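Local atomic coordinates of toxin coregulated pilin (Vibrio cholerae, PDB entry 3HRV), a protein that forms the main subunit of the toxin-coregulated pilus, a type IV pilus that lets the bacteria aggregate and then colonise the host small intestine. Residues N128-E131 against G132-A136; M26-A29 against A30-N34; K71-A74 against D75-K78. All coordinates share one frame; numbering follows the deposited sequence.

Interaction 1: N128-E131 against G132-A136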
loop_
_atom_site.group_PDB
_atom_site.type_symbol
_atom_site.label_atom_id
_atom_site.label_comp_id
_atom_site.label_asym_id
_atom_site.label_seq_id
_atom_site.Cartn_x
_atom_site.Cartn_y
_atom_site.Cartn_z
ATOM N N ASN A 128 2.040 -2.592 4.735
ATOM C CA ASN A 128 1.653 -3.941 5.138
ATOM C C ASN A 128 1.986 -4.897 3.994
ATOM O O ASN A 128 1.429 -4.779 2.901
ATOM C CB ASN A 128 0.149 -3.979 5.436
ATOM C CG ASN A 128 -0.292 -5.282 6.081
ATOM O OD1 ASN A 128 0.307 -6.331 5.858
ATOM N ND2 ASN A 128 -1.362 -5.222 6.867
ATOM N N VAL A 129 2.896 -5.834 4.250
ATOM C CA VAL A 129 3.316 -6.809 3.240
ATOM C C VAL A 129 2.612 -8.135 3.482
ATOM O O VAL A 129 2.751 -8.733 4.547
ATOM C CB VAL A 129 4.841 -7.035 3.288
ATOM C CG1 VAL A 129 5.252 -8.046 2.226
ATOM C CG2 VAL A 129 5.566 -5.712 3.077
ATOM N N LYS A 130 1.875 -8.605 2.483
ATOM C CA LYS A 130 1.117 -9.841 2.618
ATOM C C LYS A 130 1.389 -10.844 1.506
ATOM O O LYS A 130 1.754 -10.467 0.396
ATOM C CB LYS A 130 -0.374 -9.493 2.637
ATOM C CG LYS A 130 -1.320 -10.661 2.812
ATOM C CD LYS A 130 -2.765 -10.195 2.719
ATOM C CE LYS A 130 -3.732 -11.340 2.947
ATOM N NZ LYS A 130 -3.558 -11.932 4.302
ATOM N N GLU A 131 1.202 -12.121 1.825
ATOM C CA GLU A 131 1.296 -13.185 0.833
ATOM C C GLU A 131 -0.068 -13.485 0.221
ATOM O O GLU A 131 -0.927 -14.090 0.862
ATOM C CB GLU A 131 1.869 -14.454 1.470
ATOM C CG GLU A 131 3.372 -14.416 1.687
ATOM C CD GLU A 131 3.820 -15.297 2.835
ATOM O OE1 GLU A 131 4.664 -16.190 2.609
ATOM O OE2 GLU A 131 3.325 -15.100 3.965
ATOM N N GLY A 132 -0.185 -12.992 -1.029
ATOM C CA GLY A 132 -1.498 -13.085 -1.632
ATOM C C GLY A 132 -2.166 -11.731 -1.515
ATOM O O GLY A 132 -1.631 -10.821 -0.877
ATOM N N ALA A 133 -3.342 -11.591 -2.113
ATOM C CA ALA A 133 -4.053 -10.321 -2.085
ATOM C C ALA A 133 -4.861 -10.081 -0.815
ATOM O O ALA A 133 -5.168 -11.011 -0.069
ATOM C CB ALA A 133 -4.970 -10.225 -3.299
ATOM N N PHE A 134 -5.183 -8.816 -0.566
ATOM C CA PHE A 134 -5.998 -8.455 0.583
ATOM C C PHE A 134 -7.425 -8.672 0.094
ATOM O O PHE A 134 -7.867 -8.028 -0.859
ATOM C CB PHE A 134 -5.784 -6.988 0.971
ATOM C CG PHE A 134 -4.421 -6.704 1.540
ATOM C CD1 PHE A 134 -3.333 -6.465 0.705
ATOM C CD2 PHE A 134 -4.221 -6.703 2.918
ATOM C CE1 PHE A 134 -2.063 -6.232 1.235
ATOM C CE2 PHE A 134 -2.960 -6.473 3.458
ATOM C CZ PHE A 134 -1.877 -6.235 2.614
ATOM N N ALA A 135 -8.133 -9.596 0.736
ATOM C CA ALA A 135 -9.496 -9.923 0.338
ATOM C C ALA A 135 -10.564 -9.188 1.137
ATOM O O ALA A 135 -11.683 -8.997 0.659
ATOM C CB ALA A 135 -9.714 -11.427 0.449
ATOM N N ALA A 136 -10.221 -8.784 2.354
ATOM C CA ALA A 136 -11.168 -8.082 3.208
ATOM C C ALA A 136 -10.482 -6.977 3.991
ATOM O O ALA A 136 -9.281 -7.040 4.248
ATOM C CB ALA A 136 -11.828 -9.062 4.172
#

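Interaction 2: M26-A29 against A30-N34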
loop_
_atom_site.group_PDB
_atom_site.type_symbol
_atom_site.label_atom_id
_atom_site.label_comp_id
_atom_site.label_asym_id
_atom_site.label_seq_id
_atom_site.Cartn_x
_atom_site.Cartn_y
_atom_site.Cartn_z
ATOM N N MET A 26 9.238 -0.032 -11.978
ATOM C CA MET A 26 9.434 0.555 -10.657
ATOM C C MET A 26 9.246 2.065 -10.694
ATOM O O MET A 26 8.687 2.654 -9.770
ATOM C CB MET A 26 10.827 0.217 -10.122
ATOM C CG MET A 26 10.955 -1.203 -9.607
ATOM S SD MET A 26 9.888 -1.539 -8.179
ATOM C CE MET A 26 9.891 -3.322 -8.196
ATOM N N THR A 27 9.716 2.692 -11.767
ATOM C CA THR A 27 9.582 4.134 -11.922
ATOM C C THR A 27 8.105 4.495 -12.044
ATOM O O THR A 27 7.639 5.463 -11.441
ATOM C CB THR A 27 10.449 4.558 -13.280
ATOM O OG1 THR A 27 9.823 3.942 -14.414
ATOM C CG2 THR A 27 11.906 4.118 -13.209
ATOM N N LYS A 28 7.371 3.708 -12.824
ATOM C CA LYS A 28 5.945 3.945 -13.015
ATOM C C LYS A 28 5.174 3.676 -11.726
ATOM O O LYS A 28 4.244 4.404 -11.385
ATOM C CB LYS A 28 5.400 3.052 -14.132
ATOM C CG LYS A 28 3.892 2.854 -14.099
ATOM C CD LYS A 28 3.355 2.535 -15.487
ATOM C CE LYS A 28 4.287 3.045 -16.579
ATOM N NZ LYS A 28 3.552 3.483 -17.798
ATOM N N ALA A 29 5.647 2.578 -10.978
ATOM C CA ALA A 29 4.900 2.265 -9.769
ATOM C C ALA A 29 5.078 3.376 -8.742
ATOM O O ALA A 29 4.112 3.819 -8.116
ATOM C CB ALA A 29 5.373 0.942 -9.194
ATOM N N ALA A 30 6.181 4.006 -8.676
ATOM C CA ALA A 30 6.403 5.123 -7.765
ATOM C C ALA A 30 5.567 6.335 -8.165
ATOM O O ALA A 30 4.956 6.989 -7.317
ATOM C CB ALA A 30 7.883 5.488 -7.739
ATOM N N GLN A 31 5.534 6.631 -9.460
ATOM C CA GLN A 31 4.768 7.766 -9.953
ATOM C C GLN A 31 3.276 7.533 -9.745
ATOM O O GLN A 31 2.550 8.429 -9.311
ATOM C CB GLN A 31 5.045 7.986 -11.440
ATOM C CG GLN A 31 6.483 8.336 -11.763
ATOM C CD GLN A 31 6.751 8.337 -13.255
ATOM O OE1 GLN A 31 5.847 8.104 -14.058
ATOM N NE2 GLN A 31 7.996 8.596 -13.634
ATOM N N ASN A 32 2.819 6.324 -10.054
ATOM C CA ASN A 32 1.411 5.990 -9.906
ATOM C C ASN A 32 0.952 6.032 -8.455
ATOM O O ASN A 32 -0.098 6.597 -8.152
ATOM C CB ASN A 32 1.129 4.608 -10.496
ATOM C CG ASN A 32 1.240 4.588 -12.008
ATOM O OD1 ASN A 32 1.548 5.601 -12.635
ATOM N ND2 ASN A 32 0.985 3.430 -12.600
ATOM N N LEU A 33 1.733 5.434 -7.563
ATOM C CA LEU A 33 1.382 5.430 -6.149
ATOM C C LEU A 33 1.278 6.856 -5.627
ATOM O O LEU A 33 0.389 7.172 -4.839
ATOM C CB LEU A 33 2.417 4.647 -5.341
ATOM C CG LEU A 33 2.283 3.125 -5.445
ATOM C CD1 LEU A 33 3.549 2.456 -4.936
ATOM C CD2 LEU A 33 1.069 2.666 -4.643
ATOM N N ASN A 34 2.179 7.721 -6.077
ATOM C CA ASN A 34 2.157 9.112 -5.639
ATOM C C ASN A 34 0.893 9.810 -6.130
ATOM O O ASN A 34 0.186 10.456 -5.355
ATOM C CB ASN A 34 3.386 9.859 -6.162
ATOM C CG ASN A 34 3.817 10.978 -5.237
ATOM O OD1 ASN A 34 3.363 11.063 -4.096
ATOM N ND2 ASN A 34 4.694 11.848 -5.727
#

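Interaction 3: K71-A74 against D75-K78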
loop_
_atom_site.group_PDB
_atom_site.type_symbol
_atom_site.label_atom_id
_atom_site.label_comp_id
_atom_site.label_asym_id
_atom_site.label_seq_id
_atom_site.Cartn_x
_atom_site.Cartn_y
_atom_site.Cartn_z
ATOM N N LYS A 71 -9.406 12.218 -11.806
ATOM C CA LYS A 71 -8.583 12.568 -10.662
ATOM C C LYS A 71 -7.172 11.999 -10.788
ATOM O O LYS A 71 -6.240 12.492 -10.157
ATOM C CB LYS A 71 -9.261 12.105 -9.375
ATOM C CG LYS A 71 -10.549 12.876 -9.091
ATOM C CD LYS A 71 -11.194 12.454 -7.787
ATOM C CE LYS A 71 -12.281 13.438 -7.375
ATOM N NZ LYS A 71 -11.748 14.820 -7.193
ATOM N N VAL A 72 -7.037 11.027 -11.726
ATOM C CA VAL A 72 -5.740 10.464 -12.098
ATOM C C VAL A 72 -5.904 9.914 -13.509
ATOM O O VAL A 72 -7.028 9.647 -13.944
ATOM C CB VAL A 72 -5.276 9.303 -11.171
ATOM C CG1 VAL A 72 -5.169 9.785 -9.735
ATOM C CG2 VAL A 72 -6.219 8.124 -11.289
ATOM N N SER A 73 -4.726 9.808 -14.254
ATOM C CA SER A 73 -4.857 9.224 -15.587
ATOM C C SER A 73 -5.084 7.722 -15.463
ATOM O O SER A 73 -4.781 7.129 -14.431
ATOM C CB SER A 73 -3.594 9.486 -16.410
ATOM O OG SER A 73 -2.562 8.588 -16.049
ATOM N N ALA A 74 -5.496 7.123 -16.632
ATOM C CA ALA A 74 -5.700 5.679 -16.695
ATOM C C ALA A 74 -4.401 4.950 -16.380
ATOM O O ALA A 74 -4.386 3.968 -15.637
ATOM C CB ALA A 74 -6.200 5.281 -18.079
ATOM N N ASP A 75 -3.314 5.445 -16.942
ATOM C CA ASP A 75 -2.004 4.838 -16.732
ATOM C C ASP A 75 -1.597 4.911 -15.264
ATOM O O ASP A 75 -0.981 3.984 -14.740
ATOM C CB ASP A 75 -0.953 5.540 -17.595
ATOM C CG ASP A 75 0.163 4.608 -18.026
ATOM O OD1 ASP A 75 -0.140 3.479 -18.468
ATOM O OD2 ASP A 75 1.343 5.003 -17.920
ATOM N N GLU A 76 -1.957 6.001 -14.595
ATOM C CA GLU A 76 -1.604 6.203 -13.192
ATOM C C GLU A 76 -2.281 5.290 -12.169
ATOM O O GLU A 76 -1.785 5.144 -11.052
ATOM C CB GLU A 76 -1.842 7.669 -12.813
ATOM C CG GLU A 76 -0.833 8.619 -13.439
ATOM C CD GLU A 76 -1.170 10.086 -13.237
ATOM O OE1 GLU A 76 -0.335 10.938 -13.611
ATOM O OE2 GLU A 76 -2.262 10.396 -12.716
ATOM N N ALA A 77 -3.399 4.674 -12.537
ATOM C CA ALA A 77 -4.105 3.786 -11.616
ATOM C C ALA A 77 -3.645 2.340 -11.777
ATOM O O ALA A 77 -3.983 1.469 -10.974
ATOM C CB ALA A 77 -5.601 3.878 -11.858
ATOM N N LYS A 78 -2.865 2.093 -12.820
ATOM C CA LYS A 78 -2.386 0.751 -13.107
ATOM C C LYS A 78 -1.226 0.239 -12.271
ATOM O O LYS A 78 -0.339 0.988 -11.855
ATOM C CB LYS A 78 -1.998 0.643 -14.583
ATOM C CG LYS A 78 -3.161 0.781 -15.545
ATOM C CD LYS A 78 -3.261 -0.428 -16.461
ATOM C CE LYS A 78 -4.080 -0.114 -17.700
ATOM N NZ LYS A 78 -3.220 0.294 -18.844
HETATM O O HOH W 1 -3.217 13.050 -11.129
#

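Interaction 1: N128-E131 against G132-A136
Lys130 lays its aliphatic chain over one face of the Phe134 ring in a CH-pi contact. CD stands almost above the middle of the ring, 3.8 Å from its centroid and 12° off the normal, while Lys130 CB comes within 3.6 Å of Phe134 CZ nearer the rim. The lysine can reach across because its CG is turned away from the backbone N (chi1 -178°) and the chain stays extended as far as CE, bending only at the last torsion. That bend takes NZ away from the ring: at 5.9 Å from the centroid, any cation-pi attraction is weak at most. Further along, Lys130 CE packs 3.4 Å from Ala133 O.

These residues mark the end of strand 126-131, which lies between strands 185-191 and 155-158 in the antiparallel sheet of the type IV pilin fold. After Glu131 the chain leaves the strand through Gly132, whose phi of 101° suits a residue without a side chain, and folds back far enough for Phe134 to return over side chains of the strand it has just left.

Polar groups meet the ring at its border. Asn128 O lies 3.6 Å from Phe134 CZ, near the ring plane, and Asn128 OD1 is also at the edge, in plane, 3.9 Å from CZ. The amide stands almost perpendicular to the ring, and its ND2 is hydrogen-bonded to Leu140 O, which helps to fix the amide's rotation.

Contacts with the next strand and a loop complete the setting. Phe134 touches Thr186 and Ala188 of strand 185-191 and also packs on Asp139 and Leu140 in the loop. Glu131 leads away from this cluster, its OE1 accepting a hydrogen bond from Thr182 N.

Interaction 2: M26-A29 against A30-N34
Lys28 and Asn32 meet one helical turn apart because their first torsions differ: Lys28 CG lies anti to its backbone N (chi1 160°), whereas CG of Asn32 sits beside its own backbone N (chi1 -70°). The amide thereby crosses the lysine chain at a slant, with Asn32 ND2 3.3 Å from Lys28 CG. About its CG-CD bond the lysine is nearly eclipsed (chi3 -23°), a bend that accompanies its reach toward Asp75.

Underneath runs ordinary alpha-helical bonding. Asn32 N donates to Lys28 O at 2.7 Å, and Leu33 N to Ala29 O at 2.9 Å. One residue earlier, Gln31 CG packs 3.1 Å from Thr27 O. Helix 24-44 is the part of the long N-terminal pilin helix that remains in this globular-domain construct; Leu33 packs on Ile103 and Val105 of the sheet, while Met26 and Ala29 face helix 110-120.

Lys28 O and Asn32 OD1, both acceptors, lie 3.2 Å apart, so no hydrogen bond joins these two oxygens. Asn32 ND2 probably donates to Lys78 O, and Lys28 NZ forms a salt bridge with Asp75: within the helix the two side chains merely pack, and their polar ends reach the short helix 74-77 and the residue that follows it.

Interaction 3: K71-A74 against D75-K78
Ser73 and Glu76 grip each other through two reciprocal hydrogen bonds. Glu76 N donates to Ser73 OG at 3.0 Å, and Ser73 N donates to Glu76 OE2, also at 3.0 Å and with a nearly straight N-H...O angle of 163°. The serine hydroxyl reaches the amide because OG is tucked between its own backbone N and carbonyl carbon (chi1 79°). The glutamate chain, extended beyond CG, runs past the serine hydroxyl, with CG 3.1 Å from OG. The donor comes in from above the carboxylate plane, 55° out of it, so the N-H meets OE2 from the face of the group and not within its plane.

This pairing is a capping box, with Ser73 as the N-cap of the short helix 74-77. It supplies an acceptor to an amide at the start of the helix, where no preceding turn provides a carbonyl, and the negative charge of Glu76 probably also sits favourably beside the helix's N-terminal end. The helix itself is loosely bonded: Ala77 N makes weak bonds to both Ser73 O and Ala74 O.

Around the box, Val72 CB lies 3.6 Å from Glu76 OE2, and Val72 CG2 reaches Ala77 CB at 4.3 Å, a loose apolar contact between the residue before the cap and the one after the box. A water donates to Glu76 OE2 and to Lys71 O, giving the carboxylate oxygen a second hydrogen bond and tying it back to the incoming loop.

Farther out, the capped turn is seated on two longer helices. Val72 packs against Leu66 and Val67 of helix 56-68 and against Ala39 of helix 24-44; Ala74 and Ala77 also meet Val67. Glu76 touches Asn32 and Ser35, while the backbone of Ala77 is hydrogen-bonded to that of Met86, just before strand 87-93.

All three contacts are local and partly buried, yet each suits its place. In interaction 2 half of the touching residues are buried, against the sheet and helix 110-120. Interaction 3, mostly exposed or partly exposed, relies on hydrogen bonds, charge and water at the start of a short helix. The two touch directly, their centres about 11 Å apart, so that Lys28 and Asn32 of the helix hold Asp75 and Lys78 of the capped turn. Interaction 1, its centre about 20 Å from that of interaction 2 and on the opposite side of the chain's centre, instead closes off a strand end by aromatic and aliphatic packing, without a clear hydrogen bond between its segments.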